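PDB 4H3T: CRISPR-associated protein, Cse1 family, which is probably the large subunit of a type I-E CRISPR Cascade complex, taking part in recognition of invading DNA. Local coordinates for residues A[421-426]-A[500-505]; A[425-430]-A[436-441]. The protein carries 1 engineered substitution. All coordinates share one frame; numbering follows the deposited sequence.

Contact 1: A[421-426]-A[500-505]; sequences EARYLS and SRELAQ
A surface salt bridge joins a short 3-10 turn around R423 to the C-terminal part of helix 481-504, in the C-terminal helical bundle that Cse1 proteins carry. The interface is slight: the two segments bury 76 Å² between them, and their nearest CA atoms, those of R423 and Q505, are 8.8 Å apart. Contact therefore rests on long side chains. NH1 of R423 stands 3.4 Å from OE1 of E502, and because that oxygen lies well out of the guanidinium plane, no N-H points at it and the attraction is one of charge. The arginine reaches across with CG between its backbone N and carbonyl carbon (chi1 82°) and a bend at chi3; its CG packs over the centre of one face of the Y424 ring, which itself leans on L447, A448 and A451 of helix 445-473. E502 folds back at chi2 (-70°), which brings its carboxylate within range of two arginines, R423 and R501, in one network. R501 in turn pairs through NH1 with E458 of helix 445-473, tying a third element to the charge cluster. Shortening E502 to alanine would probably leave R423 without its acidic mate in 500-505 and R501 held by E458 alone among the partners described. The firmer bond runs from R501 NH2 to E502 OE2, 2.7 Å long with an N-H...O angle of 159°, nearly within the guanidinium plane and received on the anti lone pair.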
ATOM      1  N   GLU A 421      -8.315 -28.433  18.375  1.00 39.46           N
ATOM      2  CA  GLU A 421      -8.428 -28.520  19.828  1.00 40.42           C
ATOM      3  C   GLU A 421      -8.562 -29.957  20.368  1.00 44.21           C
ATOM      4  O   GLU A 421      -8.621 -30.134  21.600  1.00 38.70           O
ATOM      5  CB  GLU A 421      -9.618 -27.680  20.290  1.00 40.25           C
ATOM      6  CG  GLU A 421     -10.967 -28.286  20.023  1.00 42.87           C
ATOM      7  CD  GLU A 421     -12.092 -27.341  20.364  1.00 43.56           C
ATOM      8  OE1 GLU A 421     -11.808 -26.166  20.678  1.00 50.20           O
ATOM      9  OE2 GLU A 421     -13.259 -27.785  20.338  1.00 50.18           O
ATOM     10  N   ALA A 422      -8.725 -30.972  19.474  1.00 43.60           N
ATOM     11  CA  ALA A 422      -8.954 -32.345  19.899  1.00 43.03           C
ATOM     12  C   ALA A 422      -7.881 -32.843  20.861  1.00 45.98           C
ATOM     13  O   ALA A 422      -8.203 -33.543  21.816  1.00 45.65           O
ATOM     14  CB  ALA A 422      -9.020 -33.284  18.687  1.00 43.66           C
ATOM     15  N   ARG A 423      -6.635 -32.489  20.643  1.00 42.01           N
ATOM     16  CA  ARG A 423      -5.572 -32.941  21.559  1.00 43.59           C
ATOM     17  C   ARG A 423      -5.729 -32.380  23.019  1.00 45.46           C
ATOM     18  O   ARG A 423      -5.120 -32.911  23.921  1.00 43.75           O
ATOM     19  CB  ARG A 423      -4.188 -32.622  20.978  1.00 47.18           C
ATOM     20  CG  ARG A 423      -3.608 -31.260  21.130  1.00 50.83           C
ATOM     21  CD  ARG A 423      -2.475 -31.043  20.067  1.00 53.83           C
ATOM     22  NE  ARG A 423      -3.129 -30.521  18.870  1.00 75.52           N
ATOM     23  CZ  ARG A 423      -2.724 -29.528  18.090  1.00 80.48           C
ATOM     24  NH1 ARG A 423      -3.496 -29.104  17.107  1.00 62.61           N
ATOM     25  NH2 ARG A 423      -1.530 -28.953  18.282  1.00 67.79           N
ATOM     26  N   TYR A 424      -6.558 -31.379  23.231  1.00 39.11           N
ATOM     27  CA  TYR A 424      -6.751 -30.739  24.539  1.00 39.63           C
ATOM     28  C   TYR A 424      -8.120 -31.024  25.093  1.00 43.07           C
ATOM     29  O   TYR A 424      -8.469 -30.525  26.138  1.00 40.91           O
ATOM     30  CB  TYR A 424      -6.567 -29.191  24.417  1.00 38.93           C
ATOM     31  CG  TYR A 424      -5.249 -28.793  23.803  1.00 41.39           C
ATOM     32  CD1 TYR A 424      -4.046 -29.198  24.371  1.00 45.13           C
ATOM     33  CD2 TYR A 424      -5.200 -28.128  22.590  1.00 42.08           C
ATOM     34  CE1 TYR A 424      -2.833 -28.965  23.738  1.00 43.13           C
ATOM     35  CE2 TYR A 424      -4.000 -27.854  21.971  1.00 42.32           C
ATOM     36  CZ  TYR A 424      -2.810 -28.227  22.577  1.00 44.20           C
ATOM     37  OH  TYR A 424      -1.622 -27.964  21.966  1.00 43.49           O
ATOM     38  N   LEU A 425      -8.948 -31.740  24.353  1.00 41.08           N
ATOM     39  CA  LEU A 425     -10.297 -31.996  24.818  1.00 39.60           C
ATOM     40  C   LEU A 425     -10.346 -33.005  25.967  1.00 44.73           C
ATOM     41  O   LEU A 425      -9.546 -33.956  26.018  1.00 42.42           O
ATOM     42  CB  LEU A 425     -11.111 -32.539  23.648  1.00 40.87           C
ATOM     43  CG  LEU A 425     -12.564 -32.253  23.637  1.00 47.23           C
ATOM     44  CD1 LEU A 425     -12.825 -30.832  23.270  1.00 43.98           C
ATOM     45  CD2 LEU A 425     -13.297 -33.192  22.632  1.00 50.62           C
ATOM     46  N   SER A 426     -11.268 -32.728  26.909  1.00 42.47           N
ATOM     47  CA  SER A 426     -11.651 -33.560  28.067  1.00 41.57           C
ATOM     48  C   SER A 426     -12.958 -34.233  27.778  1.00 44.49           C
ATOM     49  O   SER A 426     -13.709 -33.747  26.944  1.00 41.31           O
ATOM     50  CB  SER A 426     -11.859 -32.686  29.334  1.00 41.51           C
ATOM     51  OG  SER A 426     -10.564 -32.405  29.816  1.00 61.64           O
ATOM     52  N   SER A 500      -7.561 -34.691   8.356  1.00 50.02           N
ATOM     53  CA  SER A 500      -7.032 -36.066   8.403  1.00 48.93           C
ATOM     54  C   SER A 500      -5.621 -36.118   8.994  1.00 52.47           C
ATOM     55  O   SER A 500      -5.347 -36.982   9.835  1.00 51.91           O
ATOM     56  CB  SER A 500      -7.038 -36.716   7.024  1.00 52.69           C
ATOM     57  OG  SER A 500      -8.399 -36.983   6.738  1.00 67.06           O
ATOM     58  N   ARG A 501      -4.740 -35.191   8.602  1.00 48.37           N
ATOM     59  CA  ARG A 501      -3.394 -35.180   9.188  1.00 51.00           C
ATOM     60  C   ARG A 501      -3.435 -34.960  10.724  1.00 54.89           C
ATOM     61  O   ARG A 501      -2.785 -35.676  11.484  1.00 55.58           O
ATOM     62  CB  ARG A 501      -2.555 -34.088   8.537  1.00 48.84           C
ATOM     63  CG  ARG A 501      -1.131 -34.070   9.029  1.00 55.26           C
ATOM     64  CD  ARG A 501      -0.503 -32.755   8.636  1.00 61.85           C
ATOM     65  NE  ARG A 501      -1.010 -31.681   9.496  1.00 63.14           N
ATOM     66  CZ  ARG A 501      -0.772 -30.384   9.326  1.00 63.40           C
ATOM     67  NH1 ARG A 501      -0.032 -29.964   8.309  1.00 58.06           N
ATOM     68  NH2 ARG A 501      -1.270 -29.501  10.176  1.00 59.68           N
ATOM     69  N   GLU A 502      -4.211 -34.003  11.166  1.00 48.78           N
ATOM     70  CA  GLU A 502      -4.313 -33.697  12.615  1.00 46.69           C
ATOM     71  C   GLU A 502      -4.928 -34.828  13.422  1.00 50.60           C
ATOM     72  O   GLU A 502      -4.436 -35.139  14.507  1.00 49.71           O
ATOM     73  CB  GLU A 502      -5.146 -32.401  12.798  1.00 46.48           C
ATOM     74  CG  GLU A 502      -4.411 -31.170  12.307  1.00 52.33           C
ATOM     75  CD  GLU A 502      -3.222 -30.794  13.177  1.00 66.73           C
ATOM     76  OE1 GLU A 502      -3.232 -31.084  14.395  1.00 79.78           O
ATOM     77  OE2 GLU A 502      -2.241 -30.276  12.607  1.00 64.64           O
ATOM     78  N   LEU A 503      -5.991 -35.465  12.889  1.00 47.86           N
ATOM     79  CA  LEU A 503      -6.619 -36.592  13.562  1.00 48.34           C
ATOM     80  C   LEU A 503      -5.647 -37.761  13.680  1.00 53.67           C
ATOM     81  O   LEU A 503      -5.581 -38.391  14.719  1.00 50.68           O
ATOM     82  CB  LEU A 503      -7.888 -37.038  12.842  1.00 49.04           C
ATOM     83  CG  LEU A 503      -9.013 -36.000  12.817  1.00 52.91           C
ATOM     84  CD1 LEU A 503     -10.074 -36.366  11.724  1.00 56.73           C
ATOM     85  CD2 LEU A 503      -9.636 -35.831  14.222  1.00 52.20           C
ATOM     86  N   ALA A 504      -4.851 -38.015  12.659  1.00 53.63           N
ATOM     87  CA  ALA A 504      -3.898 -39.139  12.701  1.00 56.01           C
ATOM     88  C   ALA A 504      -2.773 -38.921  13.753  1.00 58.26           C
ATOM     89  O   ALA A 504      -2.111 -39.864  14.128  1.00 56.93           O
ATOM     90  CB  ALA A 504      -3.283 -39.352  11.293  1.00 57.89           C
ATOM     91  N   GLN A 505      -2.539 -37.697  14.199  1.00 52.98           N
ATOM     92  CA  GLN A 505      -1.511 -37.404  15.206  1.00 53.06           C
ATOM     93  C   GLN A 505      -2.015 -37.536  16.647  1.00 54.58           C
ATOM     94  O   GLN A 505      -1.206 -37.429  17.561  1.00 55.15           O
ATOM     95  CB  GLN A 505      -1.005 -35.984  15.021  1.00 53.75           C
ATOM     96  CG  GLN A 505      -0.228 -35.775  13.704  1.00 73.81           C
ATOM     97  CD  GLN A 505       1.263 -35.605  13.931  1.00100.09           C
ATOM     98  OE1 GLN A 505       1.912 -36.394  14.644  1.00 84.03           O
ATOM     99  NE2 GLN A 505       1.846 -34.564  13.331  1.00108.36           N
TER

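Contact 2: A[425-430]-A[436-441]; sequences LSYDLS and KRHRVP
The two-stranded antiparallel ribbon 426-427 with 438-439 holds this contact, closed at its far end by a short loop and helix 434-437. S426 and R439 form its hydrogen-bonded pair: S426 N gives to R439 O at 2.8 Å and R439 N to S426 O at 3.2 Å. Just past the paired residues, D428 N gives to R437 O at 2.8 Å. On the Y427-H438 face the rings meet T-shaped, the tyrosine edge toward the imidazole face, with centroids 5.1 Å apart and planes at 75°; a hydrogen bond from H438 ND1 to E434 O helps fix the turn of the imidazole. A trans first torsion (chi1 -174°) carries the Y427 ring across R437, whose CB sits over one ring face, toward its rim, in a CH-pi contact. The extended arginine then carries NH1 to Y427 OH, 3.0 Å away and in the guanidinium plane; E434 takes the same hydroxyl and F431 O the R437 NE. CD2 of L429 sits over one guanidinium face, toward its rim, and a water links R437 NH2 to L429 O.

This beta-hairpin has a different chemistry on its S426-R439 face. S426 OG rests 3.4 Å from P441 CG, while the D428 carboxylate approaches R439 with planes 73° apart: OD2 to NH1 is a long salt bridge, bridged by a water, and E442 pairs with NH2. An Asx turn holds D428, whose OD1 accepts from both S430 N and S430 OG on one face of the carboxylate. At the other end L425 CD1 meets V440 CG2 at 4.0 Å.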
ATOM      1  N   LEU A 425      -8.948 -31.740  24.353  1.00 41.08           N
ATOM      2  CA  LEU A 425     -10.297 -31.996  24.818  1.00 39.60           C
ATOM      3  C   LEU A 425     -10.346 -33.005  25.967  1.00 44.73           C
ATOM      4  O   LEU A 425      -9.546 -33.956  26.018  1.00 42.42           O
ATOM      5  CB  LEU A 425     -11.111 -32.539  23.648  1.00 40.87           C
ATOM      6  CG  LEU A 425     -12.564 -32.253  23.637  1.00 47.23           C
ATOM      7  CD1 LEU A 425     -12.825 -30.832  23.270  1.00 43.98           C
ATOM      8  CD2 LEU A 425     -13.297 -33.192  22.632  1.00 50.62           C
ATOM      9  N   SER A 426     -11.268 -32.728  26.909  1.00 42.47           N
ATOM     10  CA  SER A 426     -11.651 -33.560  28.067  1.00 41.57           C
ATOM     11  C   SER A 426     -12.958 -34.233  27.778  1.00 44.49           C
ATOM     12  O   SER A 426     -13.709 -33.747  26.944  1.00 41.31           O
ATOM     13  CB  SER A 426     -11.859 -32.686  29.334  1.00 41.51           C
ATOM     14  OG  SER A 426     -10.564 -32.405  29.816  1.00 61.64           O
ATOM     15  N   TYR A 427     -13.251 -35.321  28.518  1.00 42.69           N
ATOM     16  CA  TYR A 427     -14.541 -35.970  28.591  1.00 42.29           C
ATOM     17  C   TYR A 427     -14.942 -35.791  30.065  1.00 46.85           C
ATOM     18  O   TYR A 427     -14.447 -36.494  30.925  1.00 47.47           O
ATOM     19  CB  TYR A 427     -14.539 -37.428  28.147  1.00 43.23           C
ATOM     20  CG  TYR A 427     -15.940 -37.981  28.126  1.00 44.92           C
ATOM     21  CD1 TYR A 427     -16.803 -37.690  27.080  1.00 45.50           C
ATOM     22  CD2 TYR A 427     -16.406 -38.790  29.152  1.00 43.68           C
ATOM     23  CE1 TYR A 427     -18.079 -38.210  27.037  1.00 47.93           C
ATOM     24  CE2 TYR A 427     -17.699 -39.301  29.134  1.00 43.63           C
ATOM     25  CZ  TYR A 427     -18.528 -39.026  28.068  1.00 47.55           C
ATOM     26  OH  TYR A 427     -19.796 -39.531  28.046  1.00 46.69           O
ATOM     27  N   ASP A 428     -15.716 -34.765  30.344  1.00 44.21           N
ATOM     28  CA  ASP A 428     -15.974 -34.306  31.690  1.00 45.67           C
ATOM     29  C   ASP A 428     -17.322 -34.776  32.211  1.00 50.97           C
ATOM     30  O   ASP A 428     -18.364 -34.232  31.833  1.00 47.53           O
ATOM     31  CB  ASP A 428     -15.870 -32.786  31.694  1.00 46.43           C
ATOM     32  CG  ASP A 428     -15.904 -32.143  33.075  1.00 52.04           C
ATOM     33  OD1 ASP A 428     -16.399 -32.804  34.044  1.00 49.35           O
ATOM     34  OD2 ASP A 428     -15.489 -30.983  33.180  1.00 52.02           O
ATOM     35  N   LEU A 429     -17.262 -35.764  33.145  1.00 51.24           N
ATOM     36  CA  LEU A 429     -18.398 -36.449  33.746  1.00 54.11           C
ATOM     37  C   LEU A 429     -19.267 -35.586  34.675  1.00 61.18           C
ATOM     38  O   LEU A 429     -20.344 -36.035  35.063  1.00 62.61           O
ATOM     39  CB  LEU A 429     -17.920 -37.678  34.534  1.00 55.19           C
ATOM     40  CG  LEU A 429     -17.380 -38.891  33.719  1.00 60.39           C
ATOM     41  CD1 LEU A 429     -16.641 -39.845  34.640  1.00 62.03           C
ATOM     42  CD2 LEU A 429     -18.507 -39.697  33.096  1.00 62.91           C
ATOM     43  N   SER A 430     -18.866 -34.371  35.004  1.00 60.50           N
ATOM     44  CA  SER A 430     -19.722 -33.503  35.818  1.00 61.37           C
ATOM     45  C   SER A 430     -20.773 -32.783  34.950  1.00 68.13           C
ATOM     46  O   SER A 430     -21.560 -32.006  35.505  1.00 69.66           O
ATOM     47  CB  SER A 430     -18.898 -32.495  36.591  1.00 61.16           C
ATOM     48  OG  SER A 430     -18.403 -31.511  35.708  1.00 64.03           O
ATOM     49  N   LYS A 436     -21.868 -31.371  25.968  1.00 56.36           N
ATOM     50  CA  LYS A 436     -21.245 -30.597  27.042  1.00 54.35           C
ATOM     51  C   LYS A 436     -20.115 -31.368  27.737  1.00 53.35           C
ATOM     52  O   LYS A 436     -19.224 -30.736  28.258  1.00 51.58           O
ATOM     53  CB  LYS A 436     -22.285 -30.175  28.086  1.00 57.45           C
ATOM     54  CG  LYS A 436     -23.287 -29.125  27.577  1.00 74.17           C
ATOM     55  CD  LYS A 436     -24.177 -28.620  28.739  1.00 86.58           C
ATOM     56  CE  LYS A 436     -24.924 -27.343  28.428  1.00 97.70           C
ATOM     57  NZ  LYS A 436     -25.892 -27.491  27.307  1.00105.58           N
ATOM     58  N   ARG A 437     -20.127 -32.708  27.736  1.00 47.98           N
ATOM     59  CA  ARG A 437     -19.008 -33.464  28.336  1.00 46.43           C
ATOM     60  C   ARG A 437     -17.712 -33.296  27.513  1.00 46.87           C
ATOM     61  O   ARG A 437     -16.648 -33.335  28.101  1.00 47.37           O
ATOM     62  CB  ARG A 437     -19.345 -34.965  28.457  1.00 44.33           C
ATOM     63  CG  ARG A 437     -20.388 -35.273  29.500  1.00 46.24           C
ATOM     64  CD  ARG A 437     -20.522 -36.748  29.726  1.00 44.91           C
ATOM     65  NE  ARG A 437     -21.311 -37.050  30.931  1.00 45.93           N
ATOM     66  CZ  ARG A 437     -21.615 -38.269  31.359  1.00 48.31           C
ATOM     67  NH1 ARG A 437     -21.258 -39.340  30.654  1.00 47.78           N
ATOM     68  NH2 ARG A 437     -22.309 -38.429  32.471  1.00 43.40           N
ATOM     69  N   HIS A 438     -17.811 -33.141  26.171  1.00 43.04           N
ATOM     70  CA  HIS A 438     -16.689 -32.989  25.268  1.00 43.42           C
ATOM     71  C   HIS A 438     -16.337 -31.519  25.241  1.00 49.92           C
ATOM     72  O   HIS A 438     -16.942 -30.749  24.485  1.00 47.10           O
ATOM     73  CB  HIS A 438     -17.037 -33.486  23.870  1.00 45.30           C
ATOM     74  CG  HIS A 438     -17.216 -34.965  23.734  1.00 48.57           C
ATOM     75  ND1 HIS A 438     -18.438 -35.560  23.976  1.00 51.50           N
ATOM     76  CD2 HIS A 438     -16.341 -35.914  23.319  1.00 50.27           C
ATOM     77  CE1 HIS A 438     -18.261 -36.862  23.779  1.00 51.32           C
ATOM     78  NE2 HIS A 438     -17.018 -37.124  23.361  1.00 51.46           N
ATOM     79  N   ARG A 439     -15.375 -31.129  26.081  1.00 45.09           N
ATOM     80  CA  ARG A 439     -15.030 -29.736  26.271  1.00 43.13           C
ATOM     81  C   ARG A 439     -13.525 -29.563  26.537  1.00 44.94           C
ATOM     82  O   ARG A 439     -12.853 -30.453  27.068  1.00 41.89           O
ATOM     83  CB  ARG A 439     -15.848 -29.190  27.446  1.00 41.36           C
ATOM     84  CG  ARG A 439     -15.470 -29.824  28.784  1.00 47.41           C
ATOM     85  CD  ARG A 439     -16.385 -29.474  29.909  1.00 54.66           C
ATOM     86  NE  ARG A 439     -16.664 -28.038  30.027  1.00 57.05           N
ATOM     87  CZ  ARG A 439     -15.966 -27.162  30.753  1.00 74.88           C
ATOM     88  NH1 ARG A 439     -14.885 -27.550  31.429  1.00 59.40           N
ATOM     89  NH2 ARG A 439     -16.338 -25.891  30.804  1.00 75.18           N
ATOM     90  N   VAL A 440     -13.035 -28.373  26.242  1.00 40.44           N
ATOM     91  CA  VAL A 440     -11.661 -28.010  26.577  1.00 40.66           C
ATOM     92  C   VAL A 440     -11.693 -27.523  28.013  1.00 42.81           C
ATOM     93  O   VAL A 440     -12.413 -26.580  28.286  1.00 43.01           O
ATOM     94  CB  VAL A 440     -11.064 -26.917  25.655  1.00 42.51           C
ATOM     95  CG1 VAL A 440      -9.687 -26.508  26.151  1.00 41.02           C
ATOM     96  CG2 VAL A 440     -11.015 -27.385  24.214  1.00 42.72           C
ATOM     97  N   PRO A 441     -10.943 -28.080  28.929  1.00 41.81           N
ATOM     98  CA  PRO A 441     -10.962 -27.514  30.291  1.00 44.07           C
ATOM     99  C   PRO A 441     -10.380 -26.096  30.327  1.00 46.17           C
ATOM    100  O   PRO A 441      -9.575 -25.686  29.462  1.00 42.18           O
ATOM    101  CB  PRO A 441     -10.134 -28.500  31.115  1.00 46.94           C
ATOM    102  CG  PRO A 441      -9.364 -29.283  30.177  1.00 50.40           C
ATOM    103  CD  PRO A 441      -9.944 -29.160  28.785  1.00 44.65           C
TER
HETATM  104  O   HOH W   1     -13.415 -30.058  31.791  1.00 57.05           O
HETATM  105  O   HOH W   2     -22.950 -36.793  34.827  1.00 77.27           O

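How the contacts relate
Contacts 1 and 2 lie about 15 Å apart, centre to centre, toward one end of the C-terminal helical region and on the same side of the chain's centre. They start from one run of chain and share L425 and S426: the 3-10 turn passes into strand 426-427, the chain returns through 438-439, and helices 445-473 and 481-504 follow before 500-505 is reached. Contact 2 is thus local, with five residues between its segments, whereas contact 1 spans 73. They touch directly, Y424 O lying 3.3 Å from P441 CD. Q510 bonds to A422 O and L425 O, and A513 of helix 511-532 packs on both residues, so the hairpin and turn sit together on the helical bundle.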